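Major pilin protein fimA (Silicibacter pomeroyi, PDB 2IMH) is of unknown function and belongs to the DUF1028 family, with no established biochemical activity. Local coordinates at residues 52-60 / 69-77. Sequence-based numbering, arbitrary orientation.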
ATOM      1  N   PHE A  52       8.804 -12.908   2.762  1.00 16.79           N
ATOM      2  CA  PHE A  52       8.322 -14.027   1.951  1.00 16.99           C
ATOM      3  C   PHE A  52       6.815 -14.027   1.777  1.00 17.01           C
ATOM      4  O   PHE A  52       6.312 -14.216   0.659  1.00 16.81           O
ATOM      5  CB  PHE A  52       8.825 -15.333   2.544  1.00 17.33           C
ATOM      6  CG  PHE A  52      10.312 -15.316   2.758  1.00 18.82           C
ATOM      7  CD1 PHE A  52      11.173 -15.474   1.678  1.00 20.26           C
ATOM      8  CD2 PHE A  52      10.842 -15.036   4.019  1.00 17.67           C
ATOM      9  CE1 PHE A  52      12.562 -15.422   1.856  1.00 18.94           C
ATOM     10  CE2 PHE A  52      12.232 -14.965   4.206  1.00 19.05           C
ATOM     11  CZ  PHE A  52      13.087 -15.168   3.128  1.00 19.54           C
ATOM     12  N   TRP A  53       6.093 -13.823   2.874  1.00 16.37           N
ATOM     13  CA  TRP A  53       4.642 -13.821   2.812  1.00 16.36           C
ATOM     14  C   TRP A  53       4.164 -12.819   1.776  1.00 16.13           C
ATOM     15  O   TRP A  53       3.240 -13.099   1.019  1.00 16.87           O
ATOM     16  CB  TRP A  53       4.096 -13.410   4.159  1.00 16.27           C
ATOM     17  CG  TRP A  53       3.966 -14.541   5.148  1.00 15.66           C
ATOM     18  CD1 TRP A  53       4.569 -15.765   5.104  1.00 17.42           C
ATOM     19  CD2 TRP A  53       3.227 -14.494   6.360  1.00 15.89           C
ATOM     20  NE1 TRP A  53       4.203 -16.514   6.212  1.00 17.04           N
ATOM     21  CE2 TRP A  53       3.384 -15.748   7.000  1.00 16.21           C
ATOM     22  CE3 TRP A  53       2.426 -13.515   6.969  1.00 15.92           C
ATOM     23  CZ2 TRP A  53       2.770 -16.044   8.225  1.00 16.89           C
ATOM     24  CZ3 TRP A  53       1.805 -13.816   8.183  1.00 17.66           C
ATOM     25  CH2 TRP A  53       1.981 -15.083   8.791  1.00 16.28           C
ATOM     26  N   GLY A  54       4.789 -11.642   1.768  1.00 16.60           N
ATOM     27  CA  GLY A  54       4.325 -10.550   0.888  1.00 16.54           C
ATOM     28  C   GLY A  54       4.480 -10.902  -0.580  1.00 17.48           C
ATOM     29  O   GLY A  54       3.636 -10.553  -1.405  1.00 17.54           O
ATOM     30  N   GLU A  55       5.581 -11.558  -0.909  1.00 17.79           N
ATOM     31  CA  GLU A  55       5.849 -11.964  -2.288  1.00 19.12           C
ATOM     32  C   GLU A  55       5.025 -13.197  -2.669  1.00 18.28           C
ATOM     33  O   GLU A  55       4.402 -13.244  -3.726  1.00 18.30           O
ATOM     34  CB  GLU A  55       7.344 -12.277  -2.460  1.00 19.08           C
ATOM     35  CG  GLU A  55       8.266 -11.077  -2.233  1.00 21.06           C
ATOM     36  CD  GLU A  55       9.759 -11.406  -2.392  1.00 23.94           C
ATOM     37  OE1 GLU A  55      10.122 -12.605  -2.445  1.00 29.87           O
ATOM     38  OE2 GLU A  55      10.568 -10.448  -2.466  1.00 27.83           O
ATOM     39  N   GLU A  56       5.045 -14.217  -1.812  1.00 17.50           N
ATOM     40  CA  GLU A  56       4.379 -15.471  -2.126  1.00 17.65           C
ATOM     41  C   GLU A  56       2.872 -15.336  -2.292  1.00 16.76           C
ATOM     42  O   GLU A  56       2.281 -15.967  -3.181  1.00 17.01           O
ATOM     43  CB  GLU A  56       4.738 -16.533  -1.081  1.00 18.75           C
ATOM     44  CG  GLU A  56       6.202 -16.895  -1.211  1.00 21.19           C
ATOM     45  CD  GLU A  56       6.665 -17.946  -0.212  1.00 27.97           C
ATOM     46  OE1 GLU A  56       5.801 -18.608   0.404  1.00 30.75           O
ATOM     47  OE2 GLU A  56       7.903 -18.106  -0.071  1.00 29.32           O
ATOM     48  N   VAL A  57       2.234 -14.518  -1.463  1.00 15.78           N
ATOM     49  CA  VAL A  57       0.772 -14.346  -1.596  1.00 15.64           C
ATOM     50  C   VAL A  57       0.384 -13.793  -2.968  1.00 15.69           C
ATOM     51  O   VAL A  57      -0.655 -14.177  -3.514  1.00 16.50           O
ATOM     52  CB  VAL A  57       0.172 -13.519  -0.425  1.00 15.20           C
ATOM     53  CG1 VAL A  57       0.393 -12.031  -0.611  1.00 15.96           C
ATOM     54  CG2 VAL A  57      -1.298 -13.830  -0.222  1.00 17.21           C
ATOM     55  N   LEU A  58       1.225 -12.919  -3.527  1.00 15.83           N
ATOM     56  CA  LEU A  58       0.984 -12.397  -4.886  1.00 15.80           C
ATOM     57  C   LEU A  58       1.069 -13.522  -5.937  1.00 16.83           C
ATOM     58  O   LEU A  58       0.262 -13.589  -6.870  1.00 16.98           O
ATOM     59  CB  LEU A  58       1.971 -11.280  -5.218  1.00 16.25           C
ATOM     60  CG  LEU A  58       1.795  -9.995  -4.396  1.00 15.98           C
ATOM     61  CD1 LEU A  58       2.872  -8.979  -4.763  1.00 19.02           C
ATOM     62  CD2 LEU A  58       0.408  -9.362  -4.568  1.00 16.45           C
ATOM     63  N   GLN A  59       2.033 -14.421  -5.773  1.00 17.07           N
ATOM     64  CA  GLN A  59       2.123 -15.573  -6.669  1.00 17.90           C
ATOM     65  C   GLN A  59       0.868 -16.441  -6.614  1.00 17.72           C
ATOM     66  O   GLN A  59       0.380 -16.892  -7.650  1.00 18.14           O
ATOM     67  CB  GLN A  59       3.373 -16.399  -6.366  1.00 18.38           C
ATOM     68  CG  GLN A  59       3.625 -17.480  -7.422  1.00 21.00           C
ATOM     69  CD  GLN A  59       3.783 -16.918  -8.826  1.00 23.86           C
ATOM     70  OE1 GLN A  59       4.502 -15.933  -9.049  1.00 25.66           O
ATOM     71  NE2 GLN A  59       3.126 -17.553  -9.789  1.00 26.31           N
ATOM     72  N   HIS A  60       0.320 -16.659  -5.416  1.00 17.71           N
ATOM     73  CA  HIS A  60      -0.910 -17.446  -5.327  1.00 18.31           C
ATOM     74  C   HIS A  60      -2.071 -16.774  -6.053  1.00 17.44           C
ATOM     75  O   HIS A  60      -2.887 -17.452  -6.665  1.00 17.62           O
ATOM     76  CB  HIS A  60      -1.278 -17.766  -3.885  1.00 19.05           C
ATOM     77  CG  HIS A  60      -0.354 -18.755  -3.245  1.00 22.36           C
ATOM     78  ND1 HIS A  60      -0.530 -20.118  -3.363  1.00 27.98           N
ATOM     79  CD2 HIS A  60       0.771 -18.583  -2.514  1.00 24.42           C
ATOM     80  CE1 HIS A  60       0.437 -20.741  -2.709  1.00 29.02           C
ATOM     81  NE2 HIS A  60       1.238 -19.833  -2.182  1.00 27.24           N
ATOM     82  N   ASP A  69      -7.986 -17.855   0.233  1.00 20.15           N
ATOM     83  CA  ASP A  69      -7.167 -19.057   0.058  1.00 20.27           C
ATOM     84  C   ASP A  69      -5.677 -18.774  -0.106  1.00 19.77           C
ATOM     85  O   ASP A  69      -4.841 -19.486   0.451  1.00 19.42           O
ATOM     86  CB  ASP A  69      -7.687 -19.869  -1.121  1.00 21.23           C
ATOM     87  CG  ASP A  69      -9.084 -20.397  -0.874  1.00 24.10           C
ATOM     88  OD1 ASP A  69      -9.418 -20.701   0.304  1.00 27.55           O
ATOM     89  OD2 ASP A  69      -9.846 -20.498  -1.845  1.00 27.57           O
ATOM     90  N   ALA A  70      -5.343 -17.741  -0.871  1.00 19.09           N
ATOM     91  CA  ALA A  70      -3.956 -17.302  -1.014  1.00 19.21           C
ATOM     92  C   ALA A  70      -3.337 -16.981   0.362  1.00 19.30           C
ATOM     93  O   ALA A  70      -2.245 -17.446   0.693  1.00 18.87           O
ATOM     94  CB  ALA A  70      -3.902 -16.084  -1.925  1.00 19.12           C
ATOM     95  N   VAL A  71      -4.041 -16.191   1.163  1.00 20.26           N
ATOM     96  CA  VAL A  71      -3.550 -15.828   2.487  1.00 20.54           C
ATOM     97  C   VAL A  71      -3.447 -17.084   3.363  1.00 22.35           C
ATOM     98  O   VAL A  71      -2.441 -17.291   4.045  1.00 22.20           O
ATOM     99  CB  VAL A  71      -4.433 -14.740   3.142  1.00 20.60           C
ATOM    100  CG1 VAL A  71      -4.032 -14.521   4.583  1.00 20.47           C
ATOM    101  CG2 VAL A  71      -4.315 -13.423   2.346  1.00 19.16           C
ATOM    102  N   ASN A  72      -4.477 -17.927   3.326  1.00 23.14           N
ATOM    103  CA  ASN A  72      -4.455 -19.139   4.147  1.00 24.91           C
ATOM    104  C   ASN A  72      -3.328 -20.101   3.749  1.00 24.80           C
ATOM    105  O   ASN A  72      -2.674 -20.660   4.632  1.00 25.69           O
ATOM    106  CB  ASN A  72      -5.838 -19.813   4.181  1.00 25.77           C
ATOM    107  CG  ASN A  72      -6.878 -19.000   4.959  1.00 28.58           C
ATOM    108  OD1 ASN A  72      -6.553 -18.023   5.641  1.00 32.94           O
ATOM    109  ND2 ASN A  72      -8.147 -19.399   4.851  1.00 31.87           N
ATOM    110  N   HIS A  73      -3.081 -20.273   2.446  1.00 24.67           N
ATOM    111  CA  HIS A  73      -1.995 -21.132   1.931  0.50 25.21           C
ATOM    112  C   HIS A  73      -0.632 -20.681   2.434  1.00 25.08           C
ATOM    113  O   HIS A  73       0.224 -21.488   2.814  1.00 25.64           O
ATOM    114  CB  HIS A  73      -1.925 -21.088   0.396  0.50 25.47           C
ATOM    115  CG  HIS A  73      -3.123 -21.651  -0.305  0.50 26.96           C
ATOM    116  ND1 HIS A  73      -3.494 -21.247  -1.571  0.50 27.78           N
ATOM    117  CD2 HIS A  73      -4.029 -22.584   0.073  0.50 27.83           C
ATOM    118  CE1 HIS A  73      -4.575 -21.909  -1.942  0.50 28.17           C
ATOM    119  NE2 HIS A  73      -4.919 -22.727  -0.964  0.50 28.78           N
ATOM    120  N   VAL A  74      -0.415 -19.375   2.378  1.00 24.19           N
ATOM    121  CA  VAL A  74       0.858 -18.814   2.769  1.00 23.54           C
ATOM    122  C   VAL A  74       1.068 -18.920   4.279  1.00 23.17           C
ATOM    123  O   VAL A  74       2.131 -19.341   4.726  1.00 23.22           O
ATOM    124  CB  VAL A  74       0.963 -17.352   2.294  1.00 23.97           C
ATOM    125  CG1 VAL A  74       2.127 -16.649   2.949  1.00 25.16           C
ATOM    126  CG2 VAL A  74       1.080 -17.337   0.798  1.00 23.28           C
ATOM    127  N   THR A  75       0.051 -18.555   5.051  1.00 22.80           N
ATOM    128  CA  THR A  75       0.207 -18.463   6.500  1.00 23.74           C
ATOM    129  C   THR A  75       0.221 -19.844   7.164  1.00 24.24           C
ATOM    130  O   THR A  75       0.959 -20.052   8.141  1.00 24.15           O
ATOM    131  CB  THR A  75      -0.875 -17.585   7.130  1.00 23.42           C
ATOM    132  OG1 THR A  75      -2.167 -18.118   6.827  1.00 24.57           O
ATOM    133  CG2 THR A  75      -0.768 -16.146   6.614  1.00 22.71           C
ATOM    134  N   SER A  76      -0.578 -20.774   6.627  1.00 24.95           N
ATOM    135  CA  SER A  76      -0.708 -22.127   7.188  0.50 25.53           C
ATOM    136  C   SER A  76       0.608 -22.895   7.172  1.00 26.12           C
ATOM    137  O   SER A  76       0.868 -23.722   8.062  1.00 27.06           O
ATOM    138  CB  SER A  76      -1.790 -22.932   6.452  0.50 25.24           C
ATOM    139  OG  SER A  76      -1.360 -23.329   5.158  0.50 24.05           O
ATOM    140  N   GLN A  77       1.426 -22.628   6.157  1.00 25.97           N
ATOM    141  CA  GLN A  77       2.725 -23.276   5.920  0.50 26.31           C
ATOM    142  C   GLN A  77       3.807 -22.806   6.885  1.00 25.72           C
ATOM    143  O   GLN A  77       4.924 -23.323   6.873  1.00 26.46           O
ATOM    144  CB  GLN A  77       3.231 -22.930   4.513  0.50 26.34           C
ATOM    145  CG  GLN A  77       2.554 -23.622   3.337  0.50 27.37           C
ATOM    146  CD  GLN A  77       3.183 -23.217   2.010  0.50 27.66           C
ATOM    147  OE1 GLN A  77       3.860 -24.019   1.360  0.50 30.51           O
ATOM    148  NE2 GLN A  77       2.985 -21.960   1.615  0.50 28.10           N
TER
HETATM  149  O   HOH W   1       3.447 -19.978  -0.331  1.00 36.96           O
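W53 lays one face of its indole against V74 and T75. V74 CG1 sits 3.7 Å from the centroid of the W53 five-membered ring. T75 CG2 lies 3.8 Å from the centroid of the six-membered ring. Both are CH-pi contacts. T75 can offer its methyl because OG1 takes the position between backbone N and carbonyl carbon (chi1 59°); from there OG1 donates to V71 O at 2.9 Å. Replacing W53 by an alanine is likely to open a gap beside V74 and T75 and leave both methyls without their aromatic surface.

E56 brings CB near V74 CG2, while its extended chain carries OE1 to a water at 2.8 Å. At V57, CG2 stands anti to the backbone N, against the second helix. This methyl packs 3.8 Å from A70 CB and also meets V71 CG2. V74 is a knob in the hole formed by W53, E56, V57 and H60.

H60 closes the row near the connection between the helices. Its CB rests 3.7 Å from A70 CB, and CD2 meets V74 CG2. H73 CB lies over one face of the H60 imidazole, offset toward the rim. The two histidine rings meet obliquely, with planes at 49°. H60 NE2 reaches the E56 water in its ring plane, and Q77 NE2 donates to the same water at 2.8 Å.

Helices 51-62 and 67-76 form a helical hairpin; over 52-60 and 69-76 the axes come within 8.7 Å and their directions differ by 136°. W53, V57 and V71 also pack on strand 85-90 of the four-stranded antiparallel sheet. The chemistry divides by depth: methyls and the indole join the helices on the sheet side, whereas one water bridges the polar groups at the outer margin.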